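Long-range contact in similarities with probable monooxygenase (Photorhabdus luminescens, PDB 4HB9), which probably acts as an FAD-dependent monooxygenase of the aromatic-ring hydroxylase type, holding its flavin-adenine dinucleotide in a Rossmann-like domain: residues Leu305-Leu316 / Val356-Arg367. Sequence-based numbering, arbitrary orientation.
Sequences LLPWKSSTVTLL and VKAISDYEQQMR. With EDO (1,2-ethanediol), chain J.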
loop_
_atom_site.group_PDB
_atom_site.type_symbol
_atom_site.label_atom_id
_atom_site.label_comp_id
_atom_site.label_asym_id
_atom_site.label_seq_id
_atom_site.Cartn_x
_atom_site.Cartn_y
_atom_site.Cartn_z
ATOM N N LEU A 305 9.166 10.428 13.230
ATOM C CA LEU A 305 10.444 10.355 12.517
ATOM C C LEU A 305 11.210 11.629 12.760
ATOM O O LEU A 305 10.721 12.707 12.453
ATOM C CB LEU A 305 10.241 10.202 11.011
ATOM C CG LEU A 305 9.830 8.850 10.463
ATOM C CD1 LEU A 305 9.636 8.965 8.951
ATOM C CD2 LEU A 305 10.885 7.807 10.807
ATOM N N LEU A 306 12.385 11.476 13.359
ATOM C CA LEU A 306 13.310 12.587 13.651
ATOM C C LEU A 306 14.290 12.702 12.505
ATOM O O LEU A 306 14.579 11.718 11.852
ATOM C CB LEU A 306 14.104 12.283 14.912
ATOM C CG LEU A 306 13.293 12.166 16.207
ATOM C CD1 LEU A 306 14.063 11.349 17.243
ATOM C CD2 LEU A 306 12.964 13.550 16.720
ATOM N N PRO A 307 14.833 13.901 12.272
ATOM C CA PRO A 307 15.832 14.001 11.203
ATOM C C PRO A 307 17.026 13.084 11.380
ATOM O O PRO A 307 17.415 12.728 12.505
ATOM C CB PRO A 307 16.240 15.480 11.219
ATOM C CG PRO A 307 15.703 16.045 12.482
ATOM C CD PRO A 307 14.510 15.216 12.847
ATOM N N TRP A 308 17.560 12.634 10.252
ATOM C CA TRP A 308 18.810 11.913 10.234
ATOM C C TRP A 308 19.754 12.637 9.267
ATOM O O TRP A 308 19.313 13.474 8.463
ATOM C CB TRP A 308 18.582 10.466 9.831
ATOM C CG TRP A 308 17.927 10.281 8.501
ATOM C CD1 TRP A 308 18.552 10.232 7.285
ATOM C CD2 TRP A 308 16.531 10.092 8.248
ATOM N NE1 TRP A 308 17.627 10.029 6.284
ATOM C CE2 TRP A 308 16.377 9.953 6.842
ATOM C CE3 TRP A 308 15.382 10.052 9.066
ATOM C CZ2 TRP A 308 15.128 9.765 6.240
ATOM C CZ3 TRP A 308 14.125 9.846 8.462
ATOM C CH2 TRP A 308 14.016 9.716 7.060
ATOM N N LYS A 309 21.043 12.330 9.355
ATOM C CA LYS A 309 22.038 12.947 8.465
ATOM C C LYS A 309 21.890 12.357 7.059
ATOM O O LYS A 309 21.904 11.154 6.895
ATOM C CB LYS A 309 23.469 12.693 8.968
ATOM C CG LYS A 309 24.548 13.375 8.140
ATOM C CD LYS A 309 25.943 13.012 8.646
ATOM C CE LYS A 309 27.041 13.470 7.698
ATOM N NZ LYS A 309 27.172 14.948 7.662
ATOM N N SER A 310 21.787 13.211 6.057
ATOM C CA SER A 310 21.513 12.751 4.703
ATOM C C SER A 310 22.768 12.205 4.051
ATOM O O SER A 310 23.898 12.599 4.389
ATOM C CB SER A 310 20.943 13.873 3.858
ATOM O OG SER A 310 19.707 14.296 4.376
ATOM N N SER A 311 22.576 11.265 3.138
ATOM C CA SER A 311 23.671 10.736 2.361
ATOM C C SER A 311 23.129 10.336 0.992
ATOM O O SER A 311 22.008 10.678 0.648
ATOM C CB SER A 311 24.296 9.544 3.077
ATOM O OG SER A 311 23.442 8.417 3.074
ATOM N N THR A 312 23.921 9.581 0.256
ATOM C CA THR A 312 23.506 9.065 -1.039
ATOM C C THR A 312 22.657 7.791 -0.940
ATOM O O THR A 312 22.281 7.228 -1.956
ATOM C CB THR A 312 24.737 8.823 -1.921
ATOM O OG1 THR A 312 25.604 7.899 -1.273
ATOM C CG2 THR A 312 25.472 10.141 -2.174
ATOM N N VAL A 313 22.344 7.339 0.270
ATOM C CA VAL A 313 21.340 6.274 0.492
ATOM C C VAL A 313 20.109 6.974 1.037
ATOM O O VAL A 313 20.200 7.816 1.984
ATOM C CB VAL A 313 21.801 5.238 1.549
ATOM C CG1 VAL A 313 20.727 4.196 1.814
ATOM C CG2 VAL A 313 23.096 4.551 1.138
ATOM N N THR A 314 18.947 6.650 0.465
ATOM C CA THR A 314 17.697 7.141 1.010
ATOM C C THR A 314 16.581 6.082 0.876
ATOM O O THR A 314 16.829 4.974 0.452
ATOM C CB THR A 314 17.309 8.513 0.420
ATOM O OG1 THR A 314 16.276 9.100 1.196
ATOM C CG2 THR A 314 16.861 8.453 -0.997
ATOM N N LEU A 315 15.377 6.431 1.305
ATOM C CA LEU A 315 14.269 5.462 1.365
ATOM C C LEU A 315 13.009 6.066 0.822
ATOM O O LEU A 315 12.869 7.295 0.854
ATOM C CB LEU A 315 14.005 5.050 2.817
ATOM C CG LEU A 315 15.190 4.380 3.515
ATOM C CD1 LEU A 315 14.952 4.332 5.015
ATOM C CD2 LEU A 315 15.493 3.009 2.963
ATOM N N LEU A 316 12.078 5.212 0.363
ATOM C CA LEU A 316 10.736 5.687 0.053
ATOM C C LEU A 316 9.670 4.632 0.285
ATOM O O LEU A 316 9.974 3.484 0.498
ATOM C CB LEU A 316 10.618 6.301 -1.349
ATOM C CG LEU A 316 10.632 5.531 -2.645
ATOM C CD1 LEU A 316 9.371 4.696 -2.893
ATOM C CD2 LEU A 316 10.773 6.555 -3.762
ATOM N N VAL A 356 23.473 15.546 -2.138
ATOM C CA VAL A 356 23.072 15.289 -0.759
ATOM C C VAL A 356 22.113 16.354 -0.240
ATOM O O VAL A 356 21.139 16.025 0.465
ATOM C CB VAL A 356 24.272 15.063 0.190
ATOM C CG1 VAL A 356 23.781 14.821 1.609
ATOM C CG2 VAL A 356 25.050 13.845 -0.260
ATOM N N LYS A 357 22.329 17.620 -0.590
ATOM C CA LYS A 357 21.374 18.654 -0.216
ATOM C C LYS A 357 19.964 18.359 -0.768
ATOM O O LYS A 357 18.970 18.537 -0.068
ATOM C CB LYS A 357 21.811 20.047 -0.679
ATOM C CG LYS A 357 22.580 20.864 0.347
ATOM C CD LYS A 357 22.923 22.241 -0.230
ATOM C CE LYS A 357 23.815 23.080 0.678
ATOM N NZ LYS A 357 25.232 22.630 0.662
ATOM N N ALA A 358 19.888 17.970 -2.037
ATOM C CA ALA A 358 18.594 17.665 -2.662
ATOM C C ALA A 358 17.929 16.465 -1.958
ATOM O O ALA A 358 16.722 16.482 -1.711
ATOM C CB ALA A 358 18.787 17.375 -4.148
ATOM N N ILE A 359 18.713 15.440 -1.646
ATOM C CA ILE A 359 18.214 14.295 -0.883
ATOM C C ILE A 359 17.678 14.751 0.483
ATOM O O ILE A 359 16.588 14.351 0.896
ATOM C CB ILE A 359 19.262 13.180 -0.764
ATOM C CG1 ILE A 359 19.468 12.518 -2.133
ATOM C CG2 ILE A 359 18.815 12.133 0.246
ATOM C CD1 ILE A 359 20.639 11.570 -2.200
ATOM N N SER A 360 18.424 15.617 1.165
ATOM C CA SER A 360 17.988 16.187 2.447
ATOM C C SER A 360 16.655 16.900 2.395
ATOM O O SER A 360 15.841 16.775 3.329
ATOM C CB SER A 360 19.059 17.180 2.968
ATOM O OG SER A 360 18.739 17.541 4.283
ATOM N N ASP A 361 16.439 17.669 1.324
ATOM C CA ASP A 361 15.194 18.407 1.073
ATOM C C ASP A 361 14.039 17.419 0.939
ATOM O O ASP A 361 12.954 17.621 1.526
ATOM C CB ASP A 361 15.335 19.247 -0.225
ATOM C CG ASP A 361 14.161 20.191 -0.497
ATOM O OD1 ASP A 361 13.314 20.448 0.376
ATOM O OD2 ASP A 361 14.071 20.716 -1.635
ATOM N N TYR A 362 14.261 16.392 0.118
ATOM C CA TYR A 362 13.268 15.310 -0.048
ATOM C C TYR A 362 12.908 14.711 1.324
ATOM O O TYR A 362 11.743 14.598 1.667
ATOM C CB TYR A 362 13.811 14.213 -0.982
ATOM C CG TYR A 362 13.110 12.868 -0.784
ATOM C CD1 TYR A 362 11.767 12.700 -1.111
ATOM C CD2 TYR A 362 13.774 11.801 -0.212
ATOM C CE1 TYR A 362 11.121 11.475 -0.900
ATOM C CE2 TYR A 362 13.152 10.587 0.003
ATOM C CZ TYR A 362 11.822 10.427 -0.340
ATOM O OH TYR A 362 11.215 9.211 -0.107
ATOM N N GLU A 363 13.934 14.341 2.090
ATOM C CA GLU A 363 13.738 13.667 3.374
ATOM C C GLU A 363 12.995 14.523 4.374
ATOM O O GLU A 363 12.134 14.023 5.111
ATOM C CB GLU A 363 15.067 13.141 3.940
ATOM C CG GLU A 363 15.627 11.987 3.114
ATOM C CD GLU A 363 17.006 11.568 3.532
ATOM O OE1 GLU A 363 17.724 12.445 4.080
ATOM O OE2 GLU A 363 17.405 10.392 3.267
ATOM N N GLN A 364 13.287 15.821 4.384
ATOM C CA GLN A 364 12.635 16.741 5.311
ATOM C C GLN A 364 11.146 16.922 4.949
ATOM O O GLN A 364 10.271 16.868 5.819
ATOM C CB GLN A 364 13.373 18.089 5.343
ATOM C CG GLN A 364 12.921 19.027 6.430
ATOM C CD GLN A 364 13.414 18.655 7.831
ATOM O OE1 GLN A 364 14.099 17.644 8.043
ATOM N NE2 GLN A 364 13.034 19.467 8.805
ATOM N N GLN A 365 10.849 17.108 3.670
ATOM C CA GLN A 365 9.464 17.211 3.229
ATOM C C GLN A 365 8.717 15.913 3.485
ATOM O O GLN A 365 7.562 15.930 3.919
ATOM C CB GLN A 365 9.360 17.570 1.740
ATOM C CG GLN A 365 9.872 18.961 1.426
ATOM C CD GLN A 365 9.440 19.455 0.066
ATOM O OE1 GLN A 365 8.311 19.204 -0.380
ATOM N NE2 GLN A 365 10.325 20.182 -0.592
HETATM N N MSE A 366 9.375 14.794 3.223
HETATM C CA MSE A 366 8.740 13.493 3.343
HETATM C C MSE A 366 8.403 13.230 4.790
HETATM O O MSE A 366 7.299 12.777 5.095
HETATM C CB MSE A 366 9.647 12.426 2.758
HETATM C CG MSE A 366 9.057 11.026 2.882
HETATM SE SE MSE A 366 9.708 10.152 4.524
HETATM C CE MSE A 366 11.501 9.776 3.809
ATOM N N ARG A 367 9.338 13.511 5.704
ATOM C CA ARG A 367 9.059 13.370 7.131
ATOM C C ARG A 367 7.834 14.163 7.573
ATOM O O ARG A 367 7.051 13.674 8.403
ATOM C CB ARG A 367 10.279 13.754 7.992
ATOM C CG ARG A 367 11.335 12.665 8.093
ATOM C CD ARG A 367 12.382 12.975 9.167
ATOM N NE ARG A 367 13.109 14.194 8.830
ATOM C CZ ARG A 367 14.202 14.253 8.076
ATOM N NH1 ARG A 367 14.781 13.161 7.592
ATOM N NH2 ARG A 367 14.745 15.434 7.840
HETATM C C1 EDO J . 22.462 8.834 8.907
HETATM O O1 EDO J . 23.263 8.847 7.726
HETATM C C2 EDO J . 21.780 7.482 9.054
HETATM O O2 EDO J . 22.735 6.420 9.148
HETATM O O HOH W 1 17.259 13.559 6.519
HETATM O O HOH W 2 20.034 9.991 3.302
#
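Ser310, Thr314 and Trp308 converge on the carboxylate of Glu363, which extends from helix 355-386. With CG anti to its own carbonyl carbon and the chain extended beyond it, the glutamate is long enough to offer both oxygens to the loop; serine and threonine meet it with short hydroxyl donors. Ser310 OG donates to Glu363 OE1 at 2.7 Å, almost in line with the C-O bond. Glu363 OE2 accepts twice: Thr314 OG1 comes from the anti side, also at 2.7 Å, while Trp308 NE1 approaches it from above the carboxylate plane at 3.0 Å. OE2 lies close to the indole plane, in front of the N-H, and ring and carboxylate stand 70° apart. These three donors grip the carboxylate from different directions and fix its rotation, a setting that should favour the charged form; two waters, one at each oxygen, link it further to the loop.

Tryptophan suits its place by combining an N-H edge with a face for Arg367. The guanidinium stands on edge over the six-membered ring (planes 77° apart, Arg367 CZ 4.5 Å from the centroid), a cation-pi contact led by NH1, which also donates to the water between Glu363 OE1 and Trp308 O. A bend at chi3 turns the group there, and Pro307 CA covers one guanidinium face.

Tyr362 OH donates to Leu315 O on a lone pair at 2.7 Å, and the beta-branched Ile359 lays its CG2 methyl against Thr314 CB at 3.9 Å, an apolar filler beside the polar cluster. The side chain of Leu316 comes within about 5 Å (nearest atoms) of the bound FAD, so the strand end borders the cofactor site. Strand 313-315, at the edge of the parallel sheet beside 157-160, runs nearly parallel (22°) to segment 356-367, which covers it as in the Rossmann-like FAD-binding domain.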